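Local structure of glycosyltransferase (Streptomyces viridochromogenes, 2IUY) at residues Val35-Asp41 and Pro146-Tyr152; Arg225-Ala230 and Glu260-Thr266. The protein is a retaining family GT4 glycosyltransferase involved in avilamycin A biosynthesis, probably transferring a sugar from a nucleotide-linked donor. All coordinates share one frame; numbering follows the deposited sequence.

Interaction 1. Residues Val35-Asp41 and Pro146-Tyr152; sequences VVANLMD and PVDPARY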
ATOM      1  N   VAL A  35       2.517   0.703  -4.539  1.00  8.90           N
ATOM      2  CA  VAL A  35       1.407   1.579  -4.994  1.00  8.40           C
ATOM      3  C   VAL A  35       1.759   2.214  -6.328  1.00  7.06           C
ATOM      4  O   VAL A  35       0.957   2.213  -7.252  1.00  7.54           O
ATOM      5  CB  VAL A  35       1.030   2.655  -3.955  1.00  7.72           C
ATOM      6  CG1 VAL A  35      -0.080   3.596  -4.506  1.00  7.11           C
ATOM      7  CG2 VAL A  35       0.579   1.984  -2.628  1.00  9.09           C
ATOM      8  N   VAL A  36       2.949   2.779  -6.417  1.00  7.08           N
ATOM      9  CA  VAL A  36       3.392   3.533  -7.603  1.00  5.99           C
ATOM     10  C   VAL A  36       3.497   2.613  -8.831  1.00  7.55           C
ATOM     11  O   VAL A  36       3.137   3.003  -9.915  1.00  7.92           O
ATOM     12  CB  VAL A  36       4.748   4.257  -7.308  1.00  6.72           C
ATOM     13  CG1 VAL A  36       5.243   5.018  -8.525  1.00  5.29           C
ATOM     14  CG2 VAL A  36       4.581   5.237  -6.123  1.00  5.39           C
ATOM     15  N   ALA A  37       4.004   1.379  -8.630  1.00  8.01           N
ATOM     16  CA  ALA A  37       4.080   0.363  -9.667  1.00  7.13           C
ATOM     17  C   ALA A  37       2.686   0.034 -10.255  1.00  7.70           C
ATOM     18  O   ALA A  37       2.521   0.001 -11.467  1.00  7.58           O
ATOM     19  CB  ALA A  37       4.773  -0.911  -9.111  1.00  5.71           C
ATOM     20  N   ASN A  38       1.709  -0.181  -9.384  1.00  7.25           N
ATOM     21  CA  ASN A  38       0.381  -0.568  -9.761  1.00  8.98           C
ATOM     22  C   ASN A  38      -0.360   0.606 -10.429  1.00  9.72           C
ATOM     23  O   ASN A  38      -1.075   0.422 -11.454  1.00  9.24           O
ATOM     24  CB  ASN A  38      -0.426  -1.064  -8.516  1.00  8.25           C
ATOM     25  CG  ASN A  38      -0.033  -2.473  -8.090  1.00 10.11           C
ATOM     26  OD1 ASN A  38      -0.127  -3.435  -8.875  1.00  7.42           O
ATOM     27  ND2 ASN A  38       0.349  -2.614  -6.825  1.00  7.38           N
ATOM     28  N   LEU A  39      -0.180   1.787  -9.847  1.00  9.09           N
ATOM     29  CA  LEU A  39      -0.652   3.055 -10.443  1.00  9.86           C
ATOM     30  C   LEU A  39      -0.096   3.272 -11.854  1.00 10.88           C
ATOM     31  O   LEU A  39      -0.837   3.563 -12.801  1.00 10.81           O
ATOM     32  CB  LEU A  39      -0.350   4.278  -9.532  1.00  9.17           C
ATOM     33  CG  LEU A  39      -0.840   5.619 -10.144  1.00  9.55           C
ATOM     34  CD1 LEU A  39      -2.338   5.550 -10.573  1.00  6.02           C
ATOM     35  CD2 LEU A  39      -0.605   6.834  -9.295  1.00  6.71           C
HETATM   36  N   MSE A  40       1.212   3.148 -11.959  1.00 11.83           N
HETATM   37  CA  MSE A  40       1.935   3.346 -13.196  1.00 14.19           C
HETATM   38  C   MSE A  40       1.429   2.419 -14.323  1.00 12.56           C
HETATM   39  O   MSE A  40       1.349   2.823 -15.472  1.00 12.89           O
HETATM   40  CB  MSE A  40       3.404   3.074 -12.890  1.00 13.43           C
HETATM   41  CG  MSE A  40       4.298   2.919 -14.074  1.00 16.54           C
HETATM   42 SE   MSE A  40       6.087   2.508 -13.381  1.00 23.41          SE
HETATM   43  CE  MSE A  40       5.879   0.554 -13.120  1.00 21.78           C
ATOM     44  N   ASP A  41       1.150   1.157 -13.979  1.00 12.69           N
ATOM     45  CA  ASP A  41       0.658   0.155 -14.936  1.00 11.12           C
ATOM     46  C   ASP A  41      -0.687   0.621 -15.469  1.00  9.79           C
ATOM     47  O   ASP A  41      -0.950   0.540 -16.663  1.00 10.14           O
ATOM     48  CB  ASP A  41       0.438  -1.192 -14.246  1.00 10.59           C
ATOM     49  CG  ASP A  41       1.725  -1.912 -13.919  1.00 11.96           C
ATOM     50  OD1 ASP A  41       2.827  -1.391 -14.230  1.00 12.27           O
ATOM     51  OD2 ASP A  41       1.609  -3.010 -13.322  1.00 11.11           O
ATOM     52  N   PRO A 146      -4.530   1.078  -5.676  1.00  5.27           N
ATOM     53  CA  PRO A 146      -4.768   0.237  -6.839  1.00  5.67           C
ATOM     54  C   PRO A 146      -3.944  -1.042  -6.789  1.00  7.05           C
ATOM     55  O   PRO A 146      -2.903  -1.107  -6.124  1.00  5.49           O
ATOM     56  CB  PRO A 146      -4.252   1.109  -7.999  1.00  5.89           C
ATOM     57  CG  PRO A 146      -3.141   1.890  -7.437  1.00  5.95           C
ATOM     58  CD  PRO A 146      -3.555   2.150  -5.970  1.00  4.27           C
ATOM     59  N   VAL A 147      -4.414  -2.033  -7.519  1.00  7.65           N
ATOM     60  CA  VAL A 147      -3.697  -3.246  -7.666  1.00  8.38           C
ATOM     61  C   VAL A 147      -3.840  -3.700  -9.144  1.00  8.96           C
ATOM     62  O   VAL A 147      -4.931  -3.665  -9.708  1.00  8.75           O
ATOM     63  CB  VAL A 147      -4.187  -4.260  -6.569  1.00  9.29           C
ATOM     64  CG1 VAL A 147      -5.591  -4.858  -6.811  1.00  7.60           C
ATOM     65  CG2 VAL A 147      -3.147  -5.195  -6.248  1.00 11.69           C
ATOM     66  N   ASP A 148      -2.721  -4.083  -9.764  1.00  8.50           N
ATOM     67  CA  ASP A 148      -2.721  -4.663 -11.112  1.00  8.46           C
ATOM     68  C   ASP A 148      -2.675  -6.189 -10.989  1.00  8.57           C
ATOM     69  O   ASP A 148      -1.625  -6.770 -10.600  1.00  7.72           O
ATOM     70  CB  ASP A 148      -1.501  -4.127 -11.879  1.00  7.08           C
ATOM     71  CG  ASP A 148      -1.378  -4.676 -13.305  1.00  9.47           C
ATOM     72  OD1 ASP A 148      -2.275  -5.404 -13.805  1.00  9.83           O
ATOM     73  OD2 ASP A 148      -0.347  -4.350 -13.940  1.00 10.12           O
ATOM     74  N   PRO A 149      -3.790  -6.849 -11.348  1.00  8.73           N
ATOM     75  CA  PRO A 149      -3.837  -8.295 -11.243  1.00 10.07           C
ATOM     76  C   PRO A 149      -2.700  -8.998 -11.965  1.00 11.32           C
ATOM     77  O   PRO A 149      -2.284 -10.065 -11.487  1.00 11.93           O
ATOM     78  CB  PRO A 149      -5.196  -8.682 -11.843  1.00 10.23           C
ATOM     79  CG  PRO A 149      -6.005  -7.386 -11.902  1.00  9.98           C
ATOM     80  CD  PRO A 149      -5.047  -6.250 -11.834  1.00  8.01           C
ATOM     81  N   ALA A 150      -2.179  -8.420 -13.057  1.00 12.01           N
ATOM     82  CA  ALA A 150      -1.056  -9.029 -13.806  1.00 12.50           C
ATOM     83  C   ALA A 150       0.175  -9.173 -12.937  1.00 12.76           C
ATOM     84  O   ALA A 150       1.019  -9.996 -13.201  1.00 14.25           O
ATOM     85  CB  ALA A 150      -0.707  -8.220 -15.112  1.00 12.53           C
ATOM     86  N   ARG A 151       0.299  -8.361 -11.902  1.00 13.37           N
ATOM     87  CA  ARG A 151       1.466  -8.431 -11.019  1.00 13.12           C
ATOM     88  C   ARG A 151       1.309  -9.510  -9.952  1.00 12.73           C
ATOM     89  O   ARG A 151       2.261  -9.767  -9.205  1.00 12.81           O
ATOM     90  CB  ARG A 151       1.742  -7.078 -10.343  1.00 13.12           C
ATOM     91  CG  ARG A 151       2.361  -6.033 -11.275  1.00 14.90           C
ATOM     92  CD  ARG A 151       3.177  -4.953 -10.545  1.00 15.48           C
ATOM     93  NE  ARG A 151       3.631  -3.927 -11.502  1.00 19.73           N
ATOM     94  CZ  ARG A 151       4.814  -3.872 -12.136  1.00 20.10           C
ATOM     95  NH1 ARG A 151       5.753  -4.788 -11.945  1.00 20.29           N
ATOM     96  NH2 ARG A 151       5.057  -2.877 -12.998  1.00 18.18           N
ATOM     97  N   TYR A 152       0.111 -10.090  -9.850  1.00 11.14           N
ATOM     98  CA  TYR A 152      -0.204 -11.057  -8.794  1.00 12.23           C
ATOM     99  C   TYR A 152      -0.592 -12.402  -9.383  1.00 12.97           C
ATOM    100  O   TYR A 152      -0.859 -12.525 -10.601  1.00 11.12           O
ATOM    101  CB  TYR A 152      -1.270 -10.511  -7.806  1.00 12.22           C
ATOM    102  CG  TYR A 152      -0.729  -9.243  -7.157  1.00 12.18           C
ATOM    103  CD1 TYR A 152       0.042  -9.288  -5.978  1.00 13.48           C
ATOM    104  CD2 TYR A 152      -0.899  -8.008  -7.789  1.00 11.62           C
ATOM    105  CE1 TYR A 152       0.595  -8.112  -5.444  1.00 13.22           C
ATOM    106  CE2 TYR A 152      -0.350  -6.855  -7.265  1.00 13.86           C
ATOM    107  CZ  TYR A 152       0.379  -6.910  -6.112  1.00 13.38           C
ATOM    108  OH  TYR A 152       0.885  -5.717  -5.663  1.00 18.88           O
TER
HETATM  109  O   HOH W   1      -0.505  -1.541  -4.477  1.00 27.23           O

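Interaction 2. Residues Arg225-Ala230 and Glu260-Thr266; sequences RLDLLA and EAAVSGT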
ATOM      1  N   ARG A 225       7.135 -13.676  -2.145  1.00 15.09           N
ATOM      2  CA  ARG A 225       6.113 -12.746  -1.720  1.00 14.93           C
ATOM      3  C   ARG A 225       4.710 -12.993  -2.340  1.00 15.10           C
ATOM      4  O   ARG A 225       3.681 -13.020  -1.645  1.00 12.61           O
ATOM      5  CB  ARG A 225       6.598 -11.363  -2.077  1.00 13.83           C
ATOM      6  CG  ARG A 225       5.863 -10.274  -1.375  1.00 15.85           C
ATOM      7  CD  ARG A 225       6.029  -8.949  -2.103  1.00 16.85           C
ATOM      8  NE  ARG A 225       5.222  -7.982  -1.393  1.00 20.81           N
ATOM      9  CZ  ARG A 225       4.178  -7.340  -1.910  1.00 20.29           C
ATOM     10  NH1 ARG A 225       3.830  -7.489  -3.186  1.00 14.61           N
ATOM     11  NH2 ARG A 225       3.511  -6.524  -1.121  1.00 21.13           N
ATOM     12  N   LEU A 226       4.710 -13.183  -3.662  1.00 15.70           N
ATOM     13  CA  LEU A 226       3.525 -13.454  -4.448  1.00 14.65           C
ATOM     14  C   LEU A 226       2.887 -14.780  -4.138  1.00 14.74           C
ATOM     15  O   LEU A 226       1.670 -14.857  -3.997  1.00 13.36           O
ATOM     16  CB  LEU A 226       3.907 -13.453  -5.913  1.00 14.98           C
ATOM     17  CG  LEU A 226       4.407 -12.178  -6.546  1.00 15.25           C
ATOM     18  CD1 LEU A 226       4.456 -12.502  -8.051  1.00 16.39           C
ATOM     19  CD2 LEU A 226       3.501 -10.926  -6.203  1.00 13.32           C
ATOM     20  N   ASP A 227       3.710 -15.830  -4.048  1.00 14.81           N
ATOM     21  CA  ASP A 227       3.213 -17.147  -3.661  1.00 16.10           C
ATOM     22  C   ASP A 227       2.617 -17.133  -2.248  1.00 14.89           C
ATOM     23  O   ASP A 227       1.559 -17.716  -2.025  1.00 16.03           O
ATOM     24  CB  ASP A 227       4.327 -18.196  -3.717  1.00 17.41           C
ATOM     25  CG  ASP A 227       4.820 -18.469  -5.141  1.00 22.04           C
ATOM     26  OD1 ASP A 227       3.969 -18.552  -6.054  1.00 28.09           O
ATOM     27  OD2 ASP A 227       6.055 -18.631  -5.334  1.00 25.94           O
ATOM     28  N   LEU A 228       3.287 -16.474  -1.300  1.00 13.93           N
ATOM     29  CA  LEU A 228       2.768 -16.374   0.086  1.00 13.75           C
ATOM     30  C   LEU A 228       1.394 -15.707   0.114  1.00 13.35           C
ATOM     31  O   LEU A 228       0.453 -16.185   0.750  1.00 13.24           O
ATOM     32  CB  LEU A 228       3.775 -15.607   0.970  1.00 13.65           C
ATOM     33  CG  LEU A 228       5.057 -16.346   1.390  1.00 12.84           C
ATOM     34  CD1 LEU A 228       5.977 -15.384   2.181  1.00 12.24           C
ATOM     35  CD2 LEU A 228       4.728 -17.576   2.226  1.00  9.75           C
ATOM     36  N   LEU A 229       1.280 -14.602  -0.617  1.00 13.16           N
ATOM     37  CA  LEU A 229       0.013 -13.856  -0.726  1.00 13.70           C
ATOM     38  C   LEU A 229      -1.151 -14.727  -1.197  1.00 13.05           C
ATOM     39  O   LEU A 229      -2.254 -14.680  -0.632  1.00 13.67           O
ATOM     40  CB  LEU A 229       0.189 -12.673  -1.682  1.00 12.47           C
ATOM     41  CG  LEU A 229       0.262 -11.209  -1.239  1.00 14.35           C
ATOM     42  CD1 LEU A 229       0.043 -10.894   0.250  1.00  8.20           C
ATOM     43  CD2 LEU A 229       1.456 -10.445  -1.871  1.00 10.84           C
ATOM     44  N   ALA A 230      -0.855 -15.548  -2.202  1.00 12.54           N
ATOM     45  CA  ALA A 230      -1.807 -16.452  -2.863  1.00 11.69           C
ATOM     46  C   ALA A 230      -2.098 -17.763  -2.054  1.00 11.17           C
ATOM     47  O   ALA A 230      -3.202 -18.277  -2.052  1.00 11.10           O
ATOM     48  CB  ALA A 230      -1.223 -16.831  -4.250  1.00 11.11           C
ATOM     49  N   GLU A 260      -3.683  -6.467  -2.198  1.00  6.96           N
ATOM     50  CA  GLU A 260      -2.709  -7.490  -2.622  1.00  8.24           C
ATOM     51  C   GLU A 260      -3.153  -8.903  -2.288  1.00  7.84           C
ATOM     52  O   GLU A 260      -3.107  -9.765  -3.149  1.00  9.54           O
ATOM     53  CB  GLU A 260      -1.319  -7.207  -2.043  1.00  6.98           C
ATOM     54  CG  GLU A 260      -0.777  -5.951  -2.714  1.00 11.60           C
ATOM     55  CD  GLU A 260       0.661  -5.671  -2.441  1.00 17.12           C
ATOM     56  OE1 GLU A 260       0.998  -5.469  -1.268  1.00 19.37           O
ATOM     57  OE2 GLU A 260       1.452  -5.637  -3.428  1.00 20.76           O
ATOM     58  N   ALA A 261      -3.562  -9.131  -1.044  1.00  5.99           N
ATOM     59  CA  ALA A 261      -4.091 -10.428  -0.665  1.00  6.36           C
ATOM     60  C   ALA A 261      -5.278 -10.783  -1.536  1.00  5.50           C
ATOM     61  O   ALA A 261      -5.308 -11.833  -2.131  1.00  5.78           O
ATOM     62  CB  ALA A 261      -4.448 -10.449   0.867  1.00  4.85           C
ATOM     63  N   ALA A 262      -6.263  -9.888  -1.633  1.00  5.73           N
ATOM     64  CA  ALA A 262      -7.525 -10.247  -2.250  1.00  5.72           C
ATOM     65  C   ALA A 262      -7.373 -10.487  -3.751  1.00  5.96           C
ATOM     66  O   ALA A 262      -7.905 -11.465  -4.302  1.00  7.01           O
ATOM     67  CB  ALA A 262      -8.574  -9.162  -1.961  1.00  6.25           C
ATOM     68  N   VAL A 263      -6.634  -9.640  -4.430  1.00  5.59           N
ATOM     69  CA  VAL A 263      -6.403  -9.875  -5.872  1.00  5.86           C
ATOM     70  C   VAL A 263      -5.584 -11.169  -6.082  1.00  6.63           C
ATOM     71  O   VAL A 263      -5.583 -11.730  -7.179  1.00  5.88           O
ATOM     72  CB  VAL A 263      -5.714  -8.709  -6.509  1.00  6.31           C
ATOM     73  CG1 VAL A 263      -4.177  -8.846  -6.316  1.00  6.87           C
ATOM     74  CG2 VAL A 263      -6.036  -8.650  -7.990  1.00  5.97           C
ATOM     75  N   SER A 264      -4.881 -11.633  -5.042  1.00  6.64           N
ATOM     76  CA  SER A 264      -4.182 -12.931  -5.131  1.00  7.90           C
ATOM     77  C   SER A 264      -5.105 -14.073  -4.696  1.00  8.56           C
ATOM     78  O   SER A 264      -4.644 -15.202  -4.541  1.00  8.46           O
ATOM     79  CB  SER A 264      -2.915 -12.981  -4.273  1.00  7.36           C
ATOM     80  OG  SER A 264      -2.050 -11.888  -4.544  1.00  6.15           O
ATOM     81  N   GLY A 265      -6.395 -13.770  -4.513  1.00  8.53           N
ATOM     82  CA  GLY A 265      -7.389 -14.774  -4.101  1.00  9.23           C
ATOM     83  C   GLY A 265      -7.407 -15.120  -2.622  1.00  9.19           C
ATOM     84  O   GLY A 265      -7.713 -16.253  -2.259  1.00 10.88           O
ATOM     85  N   THR A 266      -7.044 -14.167  -1.764  1.00  9.04           N
ATOM     86  CA  THR A 266      -6.879 -14.417  -0.326  1.00  8.81           C
ATOM     87  C   THR A 266      -7.692 -13.427   0.513  1.00  8.74           C
ATOM     88  O   THR A 266      -7.475 -12.207   0.447  1.00  8.64           O
ATOM     89  CB  THR A 266      -5.349 -14.439   0.092  1.00  9.84           C
ATOM     90  OG1 THR A 266      -4.701 -15.504  -0.625  1.00 10.12           O
ATOM     91  CG2 THR A 266      -5.111 -14.620   1.670  1.00  7.51           C
TER
HETATM   92  O   HOH W   2       0.198 -13.107  -5.527  1.00  7.68           O

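Interaction 1. Residues Val35-Asp41 and Pro146-Tyr152
Asn38 and Asp41, one turn apart on helix 31-45, reach across to Asp148 and Arg151 in the segment that leads from the N-terminal to the C-terminal Rossmann-like domain of this GT-B fold. Asn38 OD1 accepts from the backbone N of Asp148 at 2.8 Å in a fairly straight bond, the N-H arriving from above the amide, 53° out of the carbonyl plane. With CG of Asn38 opposite its own carbonyl carbon (chi1 -77°), the amide runs out to the loop, and ND2 makes a weak bond of 3.4 Å to Tyr152 OH. That hydroxyl lies much closer to Glu260, probably as a hydrogen bond. Asn38 OD1 also lies at the edge of the Tyr152 ring, in its plane.

Asp41 faces the NE and NH2 side of Arg151 as a salt bridge, carboxylate and guanidinium being only 22° from coplanar. OD1 of Asp41 offers its syn lone pair to Arg151 NH2 at 2.9 Å, while the Arg151 NE to Asp41 OD2 bond is weak. Ala37 CB lies over one face of the guanidinium, toward its rim, and the selenomethionine Met40 brings CE to 3.5 Å from Arg151 NH2. OD2 of Asp41 is 2.5 Å from OD2 of Asp148, a spacing at which one of the acids probably carries a proton.

Farther out, Asp148 OD1 accepts from the backbone N of Ala150 in an Asx turn at the start of the 3-10 segment 149-151. The Pro146 ring lies against Val35 and Leu39, with Ile324 of helix 321-336 beside it. A water donates to Pro146 O at 2.9 Å and accepts weakly from Asn38 ND2.

Interaction 2. Residues Arg225-Ala230 and Glu260-Thr266
Leu229 and Ala230 on helix 222-231 run closely past the last turn of helix 256-263 and the turn that follows it, the CA atoms of Leu229 and Ala261 5.3 Å apart and those of Ala230 and Ser264 4.8 Å. Ala230 CA makes a CA-H...O contact with Ser264 O, and Leu229 CB rests on Ser264 OG. One turn before Leu229, Arg225 meets Glu260 end-on, Arg225 NH2 giving 2.7 Å to Glu260 OE1 and NH1 3.0 Å to OE2, with a weak third bond from NH2 to OE2. Both oxygens lie near the guanidinium plane, but the carboxylate is turned 48° against it, and OE2 is approached from above its own plane. Glu260 OE2 probably also bonds Tyr152 OH, at an unusually short distance. CD2 of Leu229 sits over one face of the Arg225 guanidinium, toward the rim, and the same group makes a cation-pi contact with Trp34.

Arg225 and Glu260 both line the UDP site of the enzyme, and Glu260 matches the second glutamate of the EX7E motif of GT4 enzymes. Helix 256-263 ends in a Schellman motif, with Gly265 as the C-prime residue of positive phi. Ser264, its OG on the N side (chi1 -53°), bonds back from OG to Glu260 O at 2.8 Å, and a water donates both to that OG and to Leu226 O, bridging the helices. Past the motif, Thr266 turns toward the C-terminal end of helix 222-231, where Lys161 NZ bonds Ala230 O; Thr266 OG1 donates to Leu229 O at 2.6 Å, in the carbonyl plane.

From the N terminus, helix 31-45 follows strand 5-9 of the first parallel sheet. Interaction 1 closes a loop of 104 residues, containing the other five strands of that sheet, by bringing the connection 146-152 back onto this helix. The chain then enters the second parallel sheet, where interaction 2 closes a shorter loop of 29 residues around strand 234-237. The contacts therefore follow in series, neither nested nor crossed. They still touch in space: besides approaching Glu260, Tyr152 packs on Val263 and Ser264, and the backbone O of Arg151 meets Leu226, so the interdomain connection, helix 31-45 and the UDP-site helices meet at the cleft between the domains.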